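Local structure of core protein VP4 (Bluetongue virus, 2JHP) at residues S189-H194 and K256-L261; G199-L204 and W220-P225. The protein caps viral messenger RNA as a multifunctional enzyme and is one of the five proteins that form the inner capsid of the virus. All blocks are in the same frame, centred on the assembly; numbering follows the deposited sequence.

How the contacts relate
Both contacts are buried and are built on one mixed sheet of the Rossmann-like class I methyltransferase type, in which strand 192-196 is central. Contact 1 joins it to strand 260-264 on one flank; contact 2 lies on the other, where strand 219-223 meets the loop and helix that follow strand 192-196. Their centres are about 17 Å apart, yet they touch: His194 ND1 lies 2.6 Å from Tyr223 OH, a probable hydrogen bond, and the rings of His194 and His221 stack. Chemistry follows position. Contact 1 is rich in carboxylates and backbone bonds at the beginning of two strands, whereas contact 2 is largely apolar and becomes polar where it reaches S-adenosylhomocysteine.

Contact 1: S189-H194 and K256-L261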
loop_
_atom_site.group_PDB
_atom_site.type_symbol
_atom_site.label_atom_id
_atom_site.label_comp_id
_atom_site.label_asym_id
_atom_site.label_seq_id
_atom_site.Cartn_x
_atom_site.Cartn_y
_atom_site.Cartn_z
ATOM N N SER A 189 3.534 18.855 2.072
ATOM C CA SER A 189 4.394 19.269 0.953
ATOM C C SER A 189 5.008 20.649 1.107
ATOM O O SER A 189 5.888 21.014 0.334
ATOM C CB SER A 189 3.667 19.166 -0.407
ATOM O OG SER A 189 2.657 20.151 -0.555
ATOM N N ALA A 190 4.550 21.411 2.099
ATOM C CA ALA A 190 5.090 22.749 2.356
ATOM C C ALA A 190 6.532 22.678 2.860
ATOM O O ALA A 190 6.817 21.933 3.799
ATOM C CB ALA A 190 4.223 23.488 3.352
ATOM N N GLU A 191 7.425 23.447 2.231
ATOM C CA GLU A 191 8.811 23.590 2.697
ATOM C C GLU A 191 8.931 24.642 3.780
ATOM O O GLU A 191 9.888 24.635 4.555
ATOM C CB GLU A 191 9.741 23.995 1.560
ATOM C CG GLU A 191 9.731 23.057 0.373
ATOM C CD GLU A 191 10.136 23.770 -0.896
ATOM O OE1 GLU A 191 11.355 23.864 -1.167
ATOM O OE2 GLU A 191 9.226 24.241 -1.613
ATOM N N GLU A 192 7.967 25.557 3.828
ATOM C CA GLU A 192 8.047 26.691 4.730
ATOM C C GLU A 192 6.666 27.011 5.275
ATOM O O GLU A 192 5.718 27.197 4.513
ATOM C CB GLU A 192 8.638 27.890 3.991
ATOM C CG GLU A 192 8.868 29.145 4.815
ATOM C CD GLU A 192 9.350 30.304 3.945
ATOM O OE1 GLU A 192 8.672 31.355 3.907
ATOM O OE2 GLU A 192 10.401 30.154 3.280
ATOM N N VAL A 193 6.564 27.059 6.600
ATOM C CA VAL A 193 5.317 27.375 7.278
ATOM C C VAL A 193 5.443 28.631 8.119
ATOM O O VAL A 193 6.326 28.744 8.966
ATOM C CB VAL A 193 4.845 26.220 8.204
ATOM C CG1 VAL A 193 3.647 26.669 9.062
ATOM C CG2 VAL A 193 4.505 24.987 7.389
ATOM N N HIS A 194 4.531 29.560 7.879
ATOM C CA HIS A 194 4.361 30.723 8.722
ATOM C C HIS A 194 3.176 30.472 9.660
ATOM O O HIS A 194 2.026 30.356 9.217
ATOM C CB HIS A 194 4.149 31.966 7.856
ATOM C CG HIS A 194 5.337 32.322 7.020
ATOM N ND1 HIS A 194 6.170 33.376 7.321
ATOM C CD2 HIS A 194 5.847 31.746 5.905
ATOM C CE1 HIS A 194 7.138 33.442 6.423
ATOM N NE2 HIS A 194 6.963 32.465 5.551
ATOM N N LYS A 256 14.025 32.703 -4.287
ATOM C CA LYS A 256 14.022 31.237 -4.325
ATOM C C LYS A 256 12.593 30.681 -4.255
ATOM O O LYS A 256 11.770 31.130 -3.453
ATOM C CB LYS A 256 14.892 30.648 -3.203
ATOM C CG LYS A 256 15.152 29.142 -3.319
ATOM C CD LYS A 256 16.242 28.663 -2.359
ATOM C CE LYS A 256 17.644 28.849 -2.942
ATOM N NZ LYS A 256 17.892 28.000 -4.146
ATOM N N ARG A 257 12.333 29.699 -5.114
ATOM C CA ARG A 257 11.041 29.043 -5.268
ATOM C C ARG A 257 10.744 28.145 -4.065
ATOM O O ARG A 257 11.593 27.356 -3.654
ATOM C CB ARG A 257 11.104 28.196 -6.539
ATOM C CG ARG A 257 9.785 27.771 -7.147
ATOM C CD ARG A 257 10.047 26.786 -8.285
ATOM N NE ARG A 257 10.513 25.497 -7.772
ATOM C CZ ARG A 257 10.962 24.495 -8.524
ATOM N NH1 ARG A 257 11.014 24.612 -9.846
ATOM N NH2 ARG A 257 11.356 23.366 -7.948
ATOM N N VAL A 258 9.546 28.269 -3.499
ATOM C CA VAL A 258 9.134 27.436 -2.376
ATOM C C VAL A 258 7.611 27.267 -2.290
ATOM O O VAL A 258 6.852 28.142 -2.705
ATOM C CB VAL A 258 9.659 27.972 -1.004
ATOM C CG1 VAL A 258 11.116 27.559 -0.772
ATOM C CG2 VAL A 258 9.482 29.493 -0.895
ATOM N N GLU A 259 7.174 26.131 -1.757
ATOM C CA GLU A 259 5.783 25.994 -1.364
ATOM C C GLU A 259 5.684 26.450 0.074
ATOM O O GLU A 259 6.344 25.888 0.957
ATOM C CB GLU A 259 5.277 24.563 -1.510
ATOM C CG GLU A 259 3.833 24.438 -1.080
ATOM C CD GLU A 259 3.234 23.061 -1.279
ATOM O OE1 GLU A 259 3.819 22.225 -2.005
ATOM O OE2 GLU A 259 2.153 22.823 -0.701
ATOM N N ARG A 260 4.887 27.492 0.286
ATOM C CA ARG A 260 4.644 28.039 1.613
ATOM C C ARG A 260 3.214 27.740 2.046
ATOM O O ARG A 260 2.293 27.775 1.228
ATOM C CB ARG A 260 4.881 29.545 1.632
ATOM C CG ARG A 260 6.289 29.980 1.286
ATOM C CD ARG A 260 6.397 31.508 1.271
ATOM N NE ARG A 260 7.567 31.987 0.542
ATOM C CZ ARG A 260 7.531 32.487 -0.691
ATOM N NH1 ARG A 260 6.380 32.565 -1.352
ATOM N NH2 ARG A 260 8.656 32.890 -1.275
ATOM N N LEU A 261 3.043 27.438 3.331
ATOM C CA LEU A 261 1.717 27.275 3.943
ATOM C C LEU A 261 1.513 28.275 5.075
ATOM O O LEU A 261 2.401 28.476 5.908
ATOM C CB LEU A 261 1.528 25.847 4.460
ATOM C CG LEU A 261 0.550 25.522 5.594
ATOM C CD1 LEU A 261 -0.896 25.677 5.164
ATOM C CD2 LEU A 261 0.834 24.097 6.018
#
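Glu192 OE1 takes a short hydrogen bond from His194 of its own strand and a looser salt bridge from Arg260 across the contact. The two strands run in parallel at the centre of a methyltransferase-type sheet, with Glu192 beside Arg260 and Val193 beside Leu261. His194 NE2 donates to Glu192 OE1 over 2.6 Å, reaching the anti side of the carboxylate. Arg260 NE stands 3.6 Å from Glu192 OE1, and the oxygen lies at the guanidinium edge although the two flat groups are inclined by 57°. With CG anti to the backbone N (chi1 -177°) and the chain beyond it extended, Glu192 runs alongside the arginine, pointing the same way. The far end of Arg260 is held by the carbonyls of Ala299 and Asn253, while Val258 CG2 lies over one guanidinium face, near its rim.

On the sheet face carrying Val193 and Leu261 the contact is apolar, Val193 CG2 meeting Leu261 CD2. Ala190, in the loop before the strand, brings its CB to 3.7 Å from Leu261 CB. The backbones are joined by Leu261 N to Glu192 O at 2.9 Å and by His194 N to Leu261 O at 3.1 Å, so Leu261 bonds to residues on both sides of Val193. Just ahead of this ladder, Glu259 O accepts from Glu191 N and, weakly, from Glu192 N.

Carboxylates also close the entry to the strands. Ser189 OG lies within hydrogen-bonding range of both oxygens of Glu259, whose carboxylate is further held by Arg350, Ser301 and the backbone N of His347. Glu191 returns the grip: its OE2, which also bonds to His347 NE2, accepts from Glu259 N at 2.8 Å along a nearly straight N-H...O path of 166°.

Contact 2: G199-L204 and W220-P225; sequences GDLRTL and WHVYDP. With SAH (S-adenosyl-L-homocysteine), chain C.
Gly199 and Asp224 supply the hydrogen bond that joins the two segments: Gly199 N donates to Asp224 OD2 over 3.2 Å, approaching from above the carboxylate plane. These residues belong to the cofactor-binding edge of a class I methyltransferase fold, in which the loop after one strand lies against the amino-acid end of the ligand and an acidic residue at the end of the next strand holds its ribose. Asp224 does so with both oxygens, OD1 accepting from SAH O2' at 2.7 Å and OD2 from SAH O3' at 3.1 Å. With its CG anti to the backbone N (chi1 -160°), the carboxylate sits where Gly199 N and both ribose hydroxyls can reach it. OD1 has a further donor in the backbone N of Ile226.

At the other end of the ligand, Thr203 OG1 donates to the carboxylate atom SAH O over 3.0 Å. An Asx turn, with Asp200 OD1 accepting from Arg202 N, shapes the chain as it enters the helix carrying Thr203, and Leu201 occupies the N-cap position.

Apolar contacts seat this helix on strand 219-223. Leu204 forks over the strand: CD1 lies over one face of the Trp220 indole, 3.6 Å from the centroid of the six-membered ring and only 7° off its normal, a CH-pi contact, while CD2 meets Val222 CG1 tip to tip. Leu201 CD2 crosses the same valine, 4.0 Å from Val222 CG2. Trp220 is steadied by a ring stack with Phe215 and by an NE1 bond to the Phe215 carbonyl.

The chemistry thus couples recognition to scaffold: the carboxylate that reads the two ribose hydroxyls also holds the backbone of the loop at Gly199, which probably helps to keep ribose, loop and strand end in place relative to one another.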
loop_
_atom_site.group_PDB
_atom_site.type_symbol
_atom_site.label_atom_id
_atom_site.label_comp_id
_atom_site.label_asym_id
_atom_site.label_seq_id
_atom_site.Cartn_x
_atom_site.Cartn_y
_atom_site.Cartn_z
ATOM N N GLY A 199 1.431 30.297 20.064
ATOM C CA GLY A 199 1.332 30.038 21.497
ATOM C C GLY A 199 2.674 29.752 22.150
ATOM O O GLY A 199 3.676 30.392 21.823
ATOM N N ASP A 200 2.690 28.784 23.067
ATOM C CA ASP A 200 3.892 28.447 23.840
ATOM C C ASP A 200 4.795 27.408 23.161
ATOM O O ASP A 200 5.829 27.019 23.705
ATOM C CB ASP A 200 3.507 27.982 25.251
ATOM C CG ASP A 200 2.745 26.655 25.257
ATOM O OD1 ASP A 200 2.296 26.179 24.188
ATOM O OD2 ASP A 200 2.596 26.086 26.358
ATOM N N LEU A 201 4.383 26.955 21.981
ATOM C CA LEU A 201 5.180 26.057 21.130
ATOM C C LEU A 201 5.181 24.578 21.548
ATOM O O LEU A 201 5.781 23.739 20.864
ATOM C CB LEU A 201 6.609 26.604 20.901
ATOM C CG LEU A 201 6.764 27.842 19.981
ATOM C CD1 LEU A 201 8.245 28.189 19.812
ATOM C CD2 LEU A 201 6.113 27.675 18.601
ATOM N N ARG A 202 4.496 24.262 22.650
ATOM C CA ARG A 202 4.368 22.875 23.118
ATOM C C ARG A 202 3.745 22.016 22.017
ATOM O O ARG A 202 4.178 20.893 21.756
ATOM C CB ARG A 202 3.531 22.789 24.412
ATOM C CG ARG A 202 3.531 21.397 25.079
ATOM C CD ARG A 202 2.489 21.284 26.202
ATOM N NE ARG A 202 1.151 21.690 25.758
ATOM C CZ ARG A 202 0.263 20.888 25.162
ATOM N NH1 ARG A 202 0.550 19.606 24.945
ATOM N NH2 ARG A 202 -0.920 21.372 24.781
ATOM N N THR A 203 2.730 22.578 21.373
ATOM C CA THR A 203 2.073 21.960 20.230
ATOM C C THR A 203 3.077 21.660 19.108
ATOM O O THR A 203 3.134 20.529 18.623
ATOM C CB THR A 203 0.874 22.830 19.773
ATOM O OG1 THR A 203 -0.250 22.552 20.624
ATOM C CG2 THR A 203 0.487 22.581 18.303
ATOM N N LEU A 204 3.891 22.651 18.734
ATOM C CA LEU A 204 4.895 22.444 17.686
ATOM C C LEU A 204 5.932 21.410 18.101
ATOM O O LEU A 204 6.398 20.629 17.282
ATOM C CB LEU A 204 5.581 23.755 17.270
ATOM C CG LEU A 204 6.551 23.698 16.073
ATOM C CD1 LEU A 204 5.868 23.217 14.795
ATOM C CD2 LEU A 204 7.196 25.049 15.827
ATOM N N TRP A 220 10.073 26.730 9.825
ATOM C CA TRP A 220 8.977 27.213 10.652
ATOM C C TRP A 220 9.171 28.660 11.099
ATOM O O TRP A 220 9.997 28.934 11.960
ATOM C CB TRP A 220 8.873 26.337 11.898
ATOM C CG TRP A 220 8.569 24.915 11.623
ATOM C CD1 TRP A 220 9.464 23.893 11.472
ATOM C CD2 TRP A 220 7.271 24.344 11.470
ATOM N NE1 TRP A 220 8.796 22.715 11.232
ATOM C CE2 TRP A 220 7.447 22.965 11.223
ATOM C CE3 TRP A 220 5.975 24.866 11.503
ATOM C CZ2 TRP A 220 6.373 22.098 11.016
ATOM C CZ3 TRP A 220 4.896 23.997 11.298
ATOM C CH2 TRP A 220 5.112 22.624 11.063
ATOM N N HIS A 221 8.416 29.580 10.512
ATOM C CA HIS A 221 8.374 30.954 11.005
ATOM C C HIS A 221 7.193 31.059 11.951
ATOM O O HIS A 221 6.044 30.959 11.530
ATOM C CB HIS A 221 8.217 31.944 9.856
ATOM C CG HIS A 221 9.490 32.234 9.124
ATOM N ND1 HIS A 221 10.489 33.020 9.656
ATOM C CD2 HIS A 221 9.915 31.863 7.893
ATOM C CE1 HIS A 221 11.482 33.112 8.788
ATOM N NE2 HIS A 221 11.159 32.419 7.710
ATOM N N VAL A 222 7.472 31.235 13.234
ATOM C CA VAL A 222 6.417 31.206 14.249
ATOM C C VAL A 222 6.233 32.574 14.908
ATOM O O VAL A 222 7.203 33.184 15.364
ATOM C CB VAL A 222 6.640 30.081 15.311
ATOM C CG1 VAL A 222 6.684 28.706 14.640
ATOM C CG2 VAL A 222 7.900 30.319 16.116
ATOM N N TYR A 223 4.991 33.052 14.942
ATOM C CA TYR A 223 4.690 34.418 15.372
ATOM C C TYR A 223 3.781 34.437 16.596
ATOM O O TYR A 223 2.685 33.869 16.568
ATOM C CB TYR A 223 4.004 35.205 14.254
ATOM C CG TYR A 223 4.680 35.199 12.898
ATOM C CD1 TYR A 223 4.602 34.083 12.059
ATOM C CD2 TYR A 223 5.349 36.331 12.429
ATOM C CE1 TYR A 223 5.198 34.086 10.799
ATOM C CE2 TYR A 223 5.948 36.347 11.167
ATOM C CZ TYR A 223 5.866 35.220 10.360
ATOM O OH TYR A 223 6.450 35.227 9.121
ATOM N N ASP A 224 4.243 35.094 17.659
ATOM C CA ASP A 224 3.444 35.313 18.876
ATOM C C ASP A 224 4.222 36.143 19.885
ATOM O O ASP A 224 5.339 35.790 20.251
ATOM C CB ASP A 224 3.026 33.982 19.522
ATOM C CG ASP A 224 1.855 34.133 20.459
ATOM O OD1 ASP A 224 1.925 34.936 21.407
ATOM O OD2 ASP A 224 0.854 33.432 20.245
ATOM N N PRO A 225 3.631 37.252 20.345
ATOM C CA PRO A 225 4.164 38.054 21.467
ATOM C C PRO A 225 4.674 37.255 22.690
ATOM O O PRO A 225 5.651 37.672 23.321
ATOM C CB PRO A 225 2.966 38.920 21.867
ATOM C CG PRO A 225 2.270 39.158 20.590
ATOM C CD PRO A 225 2.399 37.849 19.791
HETATM N N SAH C . -1.405 27.725 18.627
HETATM C CA SAH C . -1.438 27.744 20.124
HETATM C CB SAH C . -2.821 28.105 20.673
HETATM C CG SAH C . -3.296 29.499 20.274
HETATM S SD SAH C . -3.339 30.607 21.698
HETATM C C SAH C . -0.961 26.408 20.686
HETATM O O SAH C . -1.048 25.372 20.024
HETATM O OXT SAH C . -0.466 26.342 21.811
HETATM C "C5'" SAH C . -3.633 32.085 20.707
HETATM C "C4'" SAH C . -2.384 32.947 20.711
HETATM O "O4'" SAH C . -2.473 33.956 19.739
HETATM C "C3'" SAH C . -2.151 33.663 22.031
HETATM O "O3'" SAH C . -1.086 33.017 22.679
HETATM C "C2'" SAH C . -1.794 35.092 21.654
HETATM O "O2'" SAH C . -0.561 35.477 22.212
HETATM C "C1'" SAH C . -1.640 35.016 20.151
HETATM N N9 SAH C . -2.005 36.219 19.387
HETATM C C8 SAH C . -3.035 37.096 19.601
HETATM N N7 SAH C . -3.003 38.031 18.623
HETATM C C5 SAH C . -1.981 37.754 17.786
HETATM C C6 SAH C . -1.501 38.372 16.635
HETATM N N6 SAH C . -2.090 39.467 16.166
HETATM N N1 SAH C . -0.402 37.841 15.982
HETATM C C2 SAH C . 0.213 36.707 16.465
HETATM N N3 SAH C . -0.274 36.098 17.607
HETATM C C4 SAH C . -1.348 36.614 18.255
#